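Local coordinates for metallo-beta-lactamase family protein (Thermus thermophilus, PDB 2ZO4) that probably acts as a hydrolase of the metallo-beta-lactamase superfamily, holding two zinc ions in its metal centre, at residues A[3-15]-A[20-32]. Numbering follows the deposited sequence.
Sequences ALLPGLYLLPVPI and KTVNLYLLQGAGE
Leu11 and Leu24 meet as a hydrogen-bonded pair in the antiparallel beta hairpin of strands 8-14 and 21-29, at one margin of a mixed sheet in the metallo-beta-lactamase fold. The hairpin illustrates how a strand pair can pack on a helix with one face and on a second sheet with the other. Leu11 N binds Leu24 O at 2.8 Å, and Leu24 N returns the bond to Leu11 O. On this face Leu11 CD1 rests on Leu26 CB (3.7 Å), Val13 CG2 reaches obliquely to Leu24 CD1, and helix 43-55 packs against Leu11 and Val13. The other face carries Tyr25, whose ring takes Leu4 CD1 at its edge, 3.7 Å from CE1. Tyr25 OH bonds to Ala231 O, and Asn23 ND2 to Phe234 O and Ala231 O, tying this face to the end of strand 228-231, in the second sheet, and just beyond. Thr21 O holds His233 ND1, a second-shell grip on a zinc ligand. Val22 packs on the zinc ligands Asp74 and His75; its first torsion (chi1 69°) turns CG1 toward Val13 CB and, at about a right angle, Ile15 CG2 (3.7 Å). Beyond the last bridge Ile15 N still bonds to Lys20 O, and Ile15 CG1 lies 3.4 Å from Lys20 C.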
loop_
_atom_site.group_PDB
_atom_site.type_symbol
_atom_site.label_atom_id
_atom_site.label_comp_id
_atom_site.label_asym_id
_atom_site.label_seq_id
_atom_site.Cartn_x
_atom_site.Cartn_y
_atom_site.Cartn_z
ATOM N N ALA A 3 21.921 -8.229 5.754
ATOM C CA ALA A 3 22.186 -7.890 4.325
ATOM C C ALA A 3 21.541 -8.891 3.364
ATOM O O ALA A 3 21.966 -10.046 3.270
ATOM C CB ALA A 3 23.678 -7.780 4.070
ATOM N N LEU A 4 20.512 -8.434 2.654
ATOM C CA LEU A 4 19.797 -9.256 1.682
ATOM C C LEU A 4 20.625 -9.406 0.408
ATOM O O LEU A 4 20.647 -10.468 -0.216
ATOM C CB LEU A 4 18.421 -8.648 1.371
ATOM C CG LEU A 4 17.485 -8.364 2.554
ATOM C CD1 LEU A 4 16.228 -7.657 2.075
ATOM C CD2 LEU A 4 17.125 -9.632 3.325
ATOM N N LEU A 5 21.284 -8.314 0.031
ATOM C CA LEU A 5 22.330 -8.296 -0.983
ATOM C C LEU A 5 23.372 -7.335 -0.422
ATOM O O LEU A 5 23.051 -6.565 0.486
ATOM C CB LEU A 5 21.802 -7.753 -2.317
ATOM C CG LEU A 5 20.689 -8.444 -3.111
ATOM C CD1 LEU A 5 20.314 -7.584 -4.311
ATOM C CD2 LEU A 5 21.096 -9.844 -3.571
ATOM N N PRO A 6 24.618 -7.366 -0.940
ATOM C CA PRO A 6 25.552 -6.338 -0.475
ATOM C C PRO A 6 24.972 -4.950 -0.738
ATOM O O PRO A 6 24.573 -4.650 -1.865
ATOM C CB PRO A 6 26.803 -6.576 -1.332
ATOM C CG PRO A 6 26.717 -7.999 -1.740
ATOM C CD PRO A 6 25.246 -8.276 -1.919
ATOM N N GLY A 7 24.892 -4.131 0.307
ATOM C CA GLY A 7 24.313 -2.795 0.197
ATOM C C GLY A 7 22.794 -2.750 0.113
ATOM O O GLY A 7 22.233 -1.746 -0.324
ATOM N N LEU A 8 22.130 -3.834 0.518
ATOM C CA LEU A 8 20.669 -3.867 0.645
ATOM C C LEU A 8 20.276 -4.528 1.964
ATOM O O LEU A 8 20.567 -5.707 2.183
ATOM C CB LEU A 8 20.014 -4.587 -0.546
ATOM C CG LEU A 8 18.505 -4.893 -0.489
ATOM C CD1 LEU A 8 17.654 -3.636 -0.643
ATOM C CD2 LEU A 8 18.108 -5.915 -1.543
ATOM N N TYR A 9 19.609 -3.763 2.829
ATOM C CA TYR A 9 19.299 -4.200 4.193
ATOM C C TYR A 9 17.810 -4.121 4.514
ATOM O O TYR A 9 17.137 -3.160 4.138
ATOM C CB TYR A 9 20.080 -3.360 5.223
ATOM C CG TYR A 9 21.571 -3.315 4.985
ATOM C CD1 TYR A 9 22.422 -4.238 5.594
ATOM C CD2 TYR A 9 22.131 -2.357 4.143
ATOM C CE1 TYR A 9 23.792 -4.208 5.367
ATOM C CE2 TYR A 9 23.500 -2.318 3.914
ATOM C CZ TYR A 9 24.324 -3.247 4.527
ATOM O OH TYR A 9 25.685 -3.210 4.301
ATOM N N LEU A 10 17.311 -5.135 5.218
ATOM C CA LEU A 10 15.952 -5.133 5.751
ATOM C C LEU A 10 15.898 -4.363 7.073
ATOM O O LEU A 10 16.664 -4.648 7.996
ATOM C CB LEU A 10 15.443 -6.569 5.947
ATOM C CG LEU A 10 14.247 -6.785 6.885
ATOM C CD1 LEU A 10 12.952 -6.261 6.281
ATOM C CD2 LEU A 10 14.108 -8.251 7.253
ATOM N N LEU A 11 14.986 -3.393 7.148
ATOM C CA LEU A 11 14.812 -2.545 8.332
ATOM C C LEU A 11 13.378 -2.645 8.867
ATOM O O LEU A 11 12.497 -1.898 8.425
ATOM C CB LEU A 11 15.152 -1.081 8.008
ATOM C CG LEU A 11 16.603 -0.588 8.073
ATOM C CD1 LEU A 11 17.514 -1.302 7.099
ATOM C CD2 LEU A 11 16.672 0.913 7.834
ATOM N N PRO A 12 13.130 -3.590 9.796
ATOM C CA PRO A 12 11.808 -3.737 10.410
ATOM C C PRO A 12 11.519 -2.630 11.430
ATOM O O PRO A 12 12.329 -2.379 12.319
ATOM C CB PRO A 12 11.893 -5.106 11.105
ATOM C CG PRO A 12 13.156 -5.749 10.593
ATOM C CD PRO A 12 14.067 -4.606 10.298
ATOM N N VAL A 13 10.374 -1.972 11.288
ATOM C CA VAL A 13 10.020 -0.831 12.137
ATOM C C VAL A 13 8.619 -1.020 12.726
ATOM O O VAL A 13 7.691 -1.362 11.993
ATOM C CB VAL A 13 10.114 0.511 11.343
ATOM C CG1 VAL A 13 9.664 1.687 12.185
ATOM C CG2 VAL A 13 11.530 0.747 10.844
ATOM N N PRO A 14 8.461 -0.813 14.054
ATOM C CA PRO A 14 7.144 -0.945 14.697
ATOM C C PRO A 14 6.155 0.135 14.262
ATOM O O PRO A 14 6.526 1.297 14.117
ATOM C CB PRO A 14 7.455 -0.807 16.196
ATOM C CG PRO A 14 8.945 -0.986 16.314
ATOM C CD PRO A 14 9.507 -0.469 15.033
ATOM N N ILE A 15 4.906 -0.272 14.046
ATOM C CA ILE A 15 3.835 0.637 13.634
ATOM C C ILE A 15 2.576 0.422 14.486
ATOM O O ILE A 15 2.261 -0.714 14.856
ATOM C CB ILE A 15 3.503 0.522 12.112
ATOM C CG1 ILE A 15 3.146 -0.919 11.719
ATOM C CG2 ILE A 15 4.655 1.060 11.273
ATOM C CD1 ILE A 15 2.522 -1.059 10.329
ATOM N N LYS A 20 1.449 -4.253 12.689
ATOM C CA LYS A 20 2.445 -4.217 13.782
ATOM C C LYS A 20 3.868 -3.824 13.386
ATOM O O LYS A 20 4.565 -3.151 14.155
ATOM C CB LYS A 20 2.450 -5.525 14.590
ATOM C CG LYS A 20 1.196 -5.756 15.449
ATOM C CD LYS A 20 1.159 -4.863 16.694
ATOM C CE LYS A 20 2.187 -5.289 17.752
ATOM N NZ LYS A 20 2.329 -4.258 18.827
ATOM N N THR A 21 4.296 -4.251 12.199
ATOM C CA THR A 21 5.657 -4.013 11.725
ATOM C C THR A 21 5.675 -3.729 10.226
ATOM O O THR A 21 5.073 -4.460 9.435
ATOM C CB THR A 21 6.588 -5.217 12.033
ATOM O OG1 THR A 21 6.457 -5.585 13.411
ATOM C CG2 THR A 21 8.050 -4.877 11.746
ATOM N N VAL A 22 6.370 -2.659 9.849
ATOM C CA VAL A 22 6.606 -2.344 8.446
ATOM C C VAL A 22 8.060 -2.656 8.089
ATOM O O VAL A 22 8.962 -2.465 8.908
ATOM C CB VAL A 22 6.224 -0.871 8.105
ATOM C CG1 VAL A 22 7.187 0.137 8.762
ATOM C CG2 VAL A 22 6.148 -0.660 6.589
ATOM N N ASN A 23 8.264 -3.163 6.874
ATOM C CA ASN A 23 9.598 -3.435 6.345
ATOM C C ASN A 23 10.082 -2.323 5.423
ATOM O O ASN A 23 9.509 -2.093 4.348
ATOM C CB ASN A 23 9.620 -4.764 5.584
ATOM C CG ASN A 23 9.315 -5.951 6.466
ATOM O OD1 ASN A 23 9.689 -5.979 7.638
ATOM N ND2 ASN A 23 8.629 -6.943 5.908
ATOM N N LEU A 24 11.132 -1.637 5.857
ATOM C CA LEU A 24 11.821 -0.653 5.034
ATOM C C LEU A 24 13.080 -1.294 4.468
ATOM O O LEU A 24 13.577 -2.288 5.011
ATOM C CB LEU A 24 12.194 0.581 5.857
ATOM C CG LEU A 24 11.184 1.183 6.839
ATOM C CD1 LEU A 24 11.739 2.480 7.403
ATOM C CD2 LEU A 24 9.824 1.417 6.184
ATOM N N TYR A 25 13.590 -0.730 3.378
ATOM C CA TYR A 25 14.784 -1.265 2.730
ATOM C C TYR A 25 15.810 -0.169 2.473
ATOM O O TYR A 25 15.519 0.824 1.802
ATOM C CB TYR A 25 14.404 -2.043 1.455
ATOM C CG TYR A 25 13.514 -3.222 1.783
ATOM C CD1 TYR A 25 14.061 -4.443 2.169
ATOM C CD2 TYR A 25 12.122 -3.098 1.763
ATOM C CE1 TYR A 25 13.249 -5.520 2.508
ATOM C CE2 TYR A 25 11.302 -4.172 2.103
ATOM C CZ TYR A 25 11.879 -5.379 2.475
ATOM O OH TYR A 25 11.079 -6.446 2.811
ATOM N N LEU A 26 16.999 -0.357 3.040
ATOM C CA LEU A 26 18.097 0.601 2.943
ATOM C C LEU A 26 19.067 0.157 1.849
ATOM O O LEU A 26 19.535 -0.987 1.844
ATOM C CB LEU A 26 18.820 0.701 4.298
ATOM C CG LEU A 26 19.875 1.766 4.642
ATOM C CD1 LEU A 26 21.155 1.656 3.819
ATOM C CD2 LEU A 26 19.304 3.179 4.559
ATOM N N LEU A 27 19.346 1.063 0.918
ATOM C CA LEU A 27 20.318 0.813 -0.140
ATOM C C LEU A 27 21.514 1.729 0.052
ATOM O O LEU A 27 21.359 2.940 0.153
ATOM C CB LEU A 27 19.702 1.023 -1.528
ATOM C CG LEU A 27 18.754 -0.035 -2.104
ATOM C CD1 LEU A 27 17.395 -0.007 -1.429
ATOM C CD2 LEU A 27 18.589 0.171 -3.598
ATOM N N GLN A 28 22.702 1.140 0.126
ATOM C CA GLN A 28 23.941 1.906 0.242
ATOM C C GLN A 28 24.946 1.420 -0.804
ATOM O O GLN A 28 25.099 0.221 -1.013
ATOM C CB GLN A 28 24.519 1.770 1.656
ATOM C CG GLN A 28 25.750 2.632 1.942
ATOM C CD GLN A 28 26.303 2.416 3.344
ATOM O OE1 GLN A 28 26.168 1.337 3.921
ATOM N NE2 GLN A 28 26.926 3.446 3.897
ATOM N N GLY A 29 25.619 2.358 -1.459
ATOM C CA GLY A 29 26.613 2.028 -2.474
ATOM C C GLY A 29 26.902 3.207 -3.379
ATOM O O GLY A 29 26.081 4.122 -3.498
ATOM N N ALA A 30 28.074 3.180 -4.013
ATOM C CA ALA A 30 28.529 4.243 -4.914
ATOM C C ALA A 30 28.434 5.637 -4.283
ATOM O O ALA A 30 28.194 6.626 -4.974
ATOM C CB ALA A 30 27.769 4.185 -6.255
ATOM N N GLY A 31 28.624 5.700 -2.968
ATOM C CA GLY A 31 28.587 6.960 -2.231
ATOM C C GLY A 31 27.188 7.467 -1.925
ATOM O O GLY A 31 27.032 8.546 -1.344
ATOM N N GLU A 32 26.177 6.685 -2.306
ATOM C CA GLU A 32 24.772 7.058 -2.129
ATOM C C GLU A 32 24.093 6.217 -1.060
ATOM O O GLU A 32 24.439 5.048 -0.866
ATOM C CB GLU A 32 23.998 6.890 -3.443
ATOM C CG GLU A 32 24.295 7.935 -4.511
ATOM C CD GLU A 32 23.641 7.609 -5.848
ATOM O OE1 GLU A 32 22.677 6.808 -5.873
ATOM O OE2 GLU A 32 24.088 8.155 -6.879
#